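PDB 5WAB: putative beta-glucosidase from Bifidobacterium adolescentis, which hydrolyses beta-glucosidic linkages as a family 3 glycoside hydrolase, and may also release terminal alpha-L-arabinopyranosyl units from ginsenosides. Local coordinates for residues 389-394 with 431-436; 446-451 with 457-462. All blocks are in the same frame, centred on the assembly; numbering follows the deposited sequence.

Contact 1. Residues 389-394 with 431-436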
loop_
_atom_site.group_PDB
_atom_site.type_symbol
_atom_site.label_atom_id
_atom_site.label_comp_id
_atom_site.label_asym_id
_atom_site.label_seq_id
_atom_site.Cartn_x
_atom_site.Cartn_y
_atom_site.Cartn_z
ATOM N N THR A 389 26.290 25.892 15.423
ATOM C CA THR A 389 26.935 25.255 16.567
ATOM C C THR A 389 26.722 23.748 16.542
ATOM O O THR A 389 27.666 22.974 16.734
ATOM C CB THR A 389 26.408 25.849 17.872
ATOM O OG1 THR A 389 26.570 27.273 17.848
ATOM C CG2 THR A 389 27.175 25.274 19.059
ATOM N N LEU A 390 25.477 23.313 16.341
ATOM C CA LEU A 390 25.206 21.885 16.209
ATOM C C LEU A 390 25.904 21.308 14.984
ATOM O O LEU A 390 26.403 20.177 15.015
ATOM C CB LEU A 390 23.700 21.641 16.130
ATOM C CG LEU A 390 22.894 21.926 17.398
ATOM C CD1 LEU A 390 21.433 21.607 17.160
ATOM C CD2 LEU A 390 23.437 21.145 18.583
ATOM N N GLU A 391 25.953 22.082 13.897
ATOM C CA GLU A 391 26.610 21.625 12.677
ATOM C C GLU A 391 28.099 21.406 12.906
ATOM O O GLU A 391 28.663 20.400 12.459
ATOM C CB GLU A 391 26.370 22.642 11.560
ATOM C CG GLU A 391 26.935 22.276 10.203
ATOM C CD GLU A 391 26.481 23.244 9.120
ATOM O OE1 GLU A 391 25.255 23.450 8.988
ATOM O OE2 GLU A 391 27.346 23.821 8.421
ATOM N N ALA A 392 28.750 22.333 13.614
ATOM C CA ALA A 392 30.175 22.199 13.897
ATOM C C ALA A 392 30.459 21.016 14.816
ATOM O O ALA A 392 31.467 20.321 14.644
ATOM C CB ALA A 392 30.714 23.494 14.504
ATOM N N GLU A 393 29.601 20.785 15.815
ATOM C CA GLU A 393 29.783 19.624 16.680
ATOM C C GLU A 393 29.707 18.331 15.880
ATOM O O GLU A 393 30.497 17.404 16.105
ATOM C CB GLU A 393 28.738 19.608 17.797
ATOM C CG GLU A 393 28.889 18.406 18.731
ATOM C CD GLU A 393 27.624 18.072 19.502
ATOM O OE1 GLU A 393 26.589 18.746 19.297
ATOM O OE2 GLU A 393 27.665 17.116 20.308
ATOM N N ALA A 394 28.771 18.254 14.929
ATOM C CA ALA A 394 28.645 17.049 14.119
ATOM C C ALA A 394 29.859 16.860 13.225
ATOM O O ALA A 394 30.191 15.725 12.870
ATOM C CB ALA A 394 27.367 17.098 13.280
ATOM N N VAL A 431 20.766 18.718 4.187
ATOM C CA VAL A 431 21.690 18.544 3.073
ATOM C C VAL A 431 22.982 19.316 3.319
ATOM O O VAL A 431 24.079 18.820 3.034
ATOM C CB VAL A 431 21.022 18.959 1.753
ATOM C CG1 VAL A 431 21.993 18.797 0.607
ATOM C CG2 VAL A 431 19.783 18.114 1.515
ATOM N N GLU A 432 22.878 20.537 3.853
ATOM C CA GLU A 432 24.079 21.310 4.155
ATOM C C GLU A 432 24.960 20.592 5.165
ATOM O O GLU A 432 26.188 20.577 5.025
ATOM C CB GLU A 432 23.711 22.701 4.671
ATOM C CG GLU A 432 23.242 23.667 3.598
ATOM C CD GLU A 432 22.562 24.889 4.182
ATOM O OE1 GLU A 432 21.331 25.034 4.003
ATOM O OE2 GLU A 432 23.260 25.699 4.833
ATOM N N LEU A 433 24.353 19.989 6.190
ATOM C CA LEU A 433 25.135 19.254 7.179
ATOM C C LEU A 433 25.832 18.059 6.548
ATOM O O LEU A 433 26.994 17.772 6.860
ATOM C CB LEU A 433 24.243 18.804 8.332
ATOM C CG LEU A 433 24.935 17.874 9.326
ATOM C CD1 LEU A 433 25.968 18.633 10.129
ATOM C CD2 LEU A 433 23.917 17.223 10.240
ATOM N N LEU A 434 25.137 17.347 5.660
ATOM C CA LEU A 434 25.757 16.222 4.971
ATOM C C LEU A 434 26.958 16.674 4.146
ATOM O O LEU A 434 28.013 16.029 4.174
ATOM C CB LEU A 434 24.727 15.520 4.087
ATOM C CG LEU A 434 25.247 14.429 3.145
ATOM C CD1 LEU A 434 25.996 13.339 3.905
ATOM C CD2 LEU A 434 24.097 13.836 2.336
ATOM N N LYS A 435 26.825 17.792 3.422
ATOM C CA LYS A 435 27.949 18.308 2.643
ATOM C C LYS A 435 29.125 18.660 3.542
ATOM O O LYS A 435 30.281 18.371 3.208
ATOM C CB LYS A 435 27.525 19.538 1.836
ATOM C CG LYS A 435 26.537 19.271 0.706
ATOM C CD LYS A 435 25.851 20.559 0.245
ATOM C CE LYS A 435 25.380 20.464 -1.206
ATOM N NZ LYS A 435 24.503 19.281 -1.457
ATOM N N ALA A 436 28.849 19.275 4.694
ATOM C CA ALA A 436 29.919 19.663 5.607
ATOM C C ALA A 436 30.588 18.443 6.220
ATOM O O ALA A 436 31.816 18.405 6.356
ATOM C CB ALA A 436 29.371 20.579 6.698
#
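L433 reaches from helix 428-438 into the shallow groove between E391 and A394 of helix 388-399, a small worked example of how neighbouring helices pack in the alpha/beta sandwich domain of family 3 glycoside hydrolases. One methyl makes both of the closest contacts. L433 CD1 lies 3.8 Å from E391 CG and also 3.8 Å from A394 CB, so it meets two side chains one helical turn apart. The aliphatic part of E391 runs past the leucine in the opposite direction, with CG anti to the backbone N (chi1 -177°) and the chain extended beyond it, which carries the carboxylate across to the other helix. There E391 OE2 stops 4.2 Å from A436 CB, a loose van der Waals approach to a methyl. No hydrogen bond joins the two segments anywhere: apolar carbon, including the stem of an acidic residue, makes the contact. The segment axes come within 10.0 Å and run at 34° to each other, and the backbones are nearest at E391 and L433, whose CA atoms are 6.2 Å apart.

Beneath this layer the sheet supplies the floor. A394 and L433 both rest on I337 of strand 334-337, while A376 of strand 373-376 lies against A394. A loop residue, F379, also touches L433. R388, at the start of helix 388-399, makes long, weak ion pairs with E391 OE1 and E432 OE2, which would probably ease the like charges gathered there; E391 OE1 and E432 OE2 stand 5.1 Å apart.

Contact 2. Residues 446-451 with 457-462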
loop_
_atom_site.group_PDB
_atom_site.type_symbol
_atom_site.label_atom_id
_atom_site.label_comp_id
_atom_site.label_asym_id
_atom_site.label_seq_id
_atom_site.Cartn_x
_atom_site.Cartn_y
_atom_site.Cartn_z
ATOM N N VAL A 446 23.864 7.162 5.009
ATOM C CA VAL A 446 22.663 7.944 5.271
ATOM C C VAL A 446 21.482 6.991 5.415
ATOM O O VAL A 446 21.235 6.161 4.532
ATOM C CB VAL A 446 22.421 8.975 4.158
ATOM C CG1 VAL A 446 21.022 9.567 4.263
ATOM C CG2 VAL A 446 23.470 10.070 4.230
ATOM N N VAL A 447 20.771 7.084 6.538
ATOM C CA VAL A 447 19.529 6.346 6.768
ATOM C C VAL A 447 18.367 7.327 6.689
ATOM O O VAL A 447 18.341 8.322 7.423
ATOM C CB VAL A 447 19.540 5.621 8.125
ATOM C CG1 VAL A 447 18.242 4.850 8.321
ATOM C CG2 VAL A 447 20.750 4.699 8.228
ATOM N N LEU A 448 17.390 7.025 5.835
ATOM C CA LEU A 448 16.284 7.930 5.541
ATOM C C LEU A 448 15.032 7.569 6.336
ATOM O O LEU A 448 14.652 6.397 6.421
ATOM C CB LEU A 448 15.954 7.904 4.047
ATOM C CG LEU A 448 16.979 8.486 3.073
ATOM C CD1 LEU A 448 16.577 8.183 1.638
ATOM C CD2 LEU A 448 17.118 9.985 3.278
ATOM N N SER A 449 14.386 8.592 6.897
ATOM C CA SER A 449 13.093 8.475 7.564
ATOM C C SER A 449 12.098 9.353 6.819
ATOM O O SER A 449 12.253 10.579 6.785
ATOM C CB SER A 449 13.177 8.910 9.029
ATOM O OG SER A 449 14.026 8.067 9.779
ATOM N N ASN A 450 11.088 8.733 6.214
ATOM C CA ASN A 450 10.132 9.497 5.424
ATOM C C ASN A 450 8.909 8.641 5.137
ATOM O O ASN A 450 9.029 7.431 4.930
ATOM C CB ASN A 450 10.768 9.985 4.115
ATOM C CG ASN A 450 11.557 8.901 3.419
ATOM O OD1 ASN A 450 12.384 8.232 4.037
ATOM N ND2 ASN A 450 11.302 8.712 2.133
ATOM N N GLY A 451 7.732 9.275 5.157
ATOM C CA GLY A 451 6.502 8.569 4.845
ATOM C C GLY A 451 6.256 8.345 3.370
ATOM O O GLY A 451 5.519 7.421 3.013
ATOM N N ALA A 457 19.067 11.683 -5.445
ATOM C CA ALA A 457 20.175 12.028 -6.333
ATOM C C ALA A 457 20.839 13.379 -6.073
ATOM O O ALA A 457 22.070 13.458 -6.228
ATOM C CB ALA A 457 19.694 11.959 -7.790
ATOM N N PRO A 458 20.133 14.457 -5.705
ATOM C CA PRO A 458 20.830 15.741 -5.506
ATOM C C PRO A 458 21.947 15.702 -4.476
ATOM O O PRO A 458 22.851 16.543 -4.545
ATOM C CB PRO A 458 19.703 16.697 -5.078
ATOM C CG PRO A 458 18.531 15.826 -4.762
ATOM C CD PRO A 458 18.672 14.643 -5.647
ATOM N N TRP A 459 21.917 14.770 -3.523
ATOM C CA TRP A 459 22.926 14.708 -2.472
ATOM C C TRP A 459 23.600 13.347 -2.338
ATOM O O TRP A 459 24.468 13.192 -1.472
ATOM C CB TRP A 459 22.310 15.099 -1.121
ATOM C CG TRP A 459 21.026 14.389 -0.843
ATOM C CD1 TRP A 459 19.765 14.862 -1.071
ATOM C CD2 TRP A 459 20.870 13.076 -0.289
ATOM N NE1 TRP A 459 18.839 13.926 -0.697
ATOM C CE2 TRP A 459 19.486 12.820 -0.212
ATOM C CE3 TRP A 459 21.764 12.092 0.149
ATOM C CZ2 TRP A 459 18.973 11.619 0.284
ATOM C CZ3 TRP A 459 21.252 10.896 0.640
ATOM C CH2 TRP A 459 19.868 10.673 0.706
ATOM N N ALA A 460 23.215 12.356 -3.146
ATOM C CA ALA A 460 23.737 11.003 -2.991
ATOM C C ALA A 460 25.253 10.931 -3.144
ATOM O O ALA A 460 25.867 9.970 -2.666
ATOM C CB ALA A 460 23.064 10.069 -3.996
ATOM N N GLY A 461 25.870 11.911 -3.808
ATOM C CA GLY A 461 27.313 11.897 -3.977
ATOM C C GLY A 461 28.091 12.028 -2.684
ATOM O O GLY A 461 29.287 11.719 -2.653
ATOM N N ASN A 462 27.448 12.496 -1.619
ATOM C CA ASN A 462 28.097 12.652 -0.326
ATOM C C ASN A 462 27.913 11.439 0.576
ATOM O O ASN A 462 28.360 11.464 1.728
ATOM C CB ASN A 462 27.578 13.913 0.371
ATOM C CG ASN A 462 27.695 15.144 -0.507
ATOM O OD1 ASN A 462 28.758 15.761 -0.593
ATOM N ND2 ASN A 462 26.600 15.511 -1.163
#
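V446 and L448, alternate residues on one side of strand 444-449, both press against the six-membered ring of W459 in the loop that leads to strand 465-468. The apolar contacts are few and close. V446 CG1, set anti to the backbone N (chi1 167°), lies 3.9 Å from W459 CZ3. L448 and W459 reach toward each other from opposite directions, L448 CD2 meeting W459 CH2 at 3.8 Å, on the same side of the ring as the valine methyl; both approach obliquely. Through these methyls the loop folds back over a buried strand of the mixed sheet in the sandwich domain, where I466 of the adjacent strand also touches the indole. An alanine here would probably strip the six-membered ring from V446 CG1 and L448 CD2 and open a gap between loop and strand.

The hydrogen bonds of W459 stay within its own loop. W459 O accepts from N462 N at 3.1 Å and from N462 ND2 at 3.2 Å, both on the same face of its plane; the ND2 bond has an N-H...O angle of 153°, its donor 38° out of the carbonyl plane. W459 NE1 adds a weak bond to S455 O. No hydrogen bond crosses between the two segments, so dispersion and burial of apolar surface join them, while hydrogen bonds shape the turn.

Contacts 1 and 2 show how one helix can serve two layers of packing. Helix 428-438 offers one flank to helix 388-399 in contact 1 and another to the strand and loop of contact 2, the two contact centres being about 15 Å apart. L434 makes most of the connection: its CD2 lies 3.6 Å from W459 CE3, its CG 3.7 Å from N462 CB, and its CD1 4.1 Å from V446 CG2. V431 adds to it, with CG1 4.1 Å from W459 CB. Contact 1 lies about 35 Å and contact 2 about 22 Å from the chain centre, both measured from contact centres. The helix leads directly in the chain to strand 444-449, and through L434 it packs back onto that strand of the sheet.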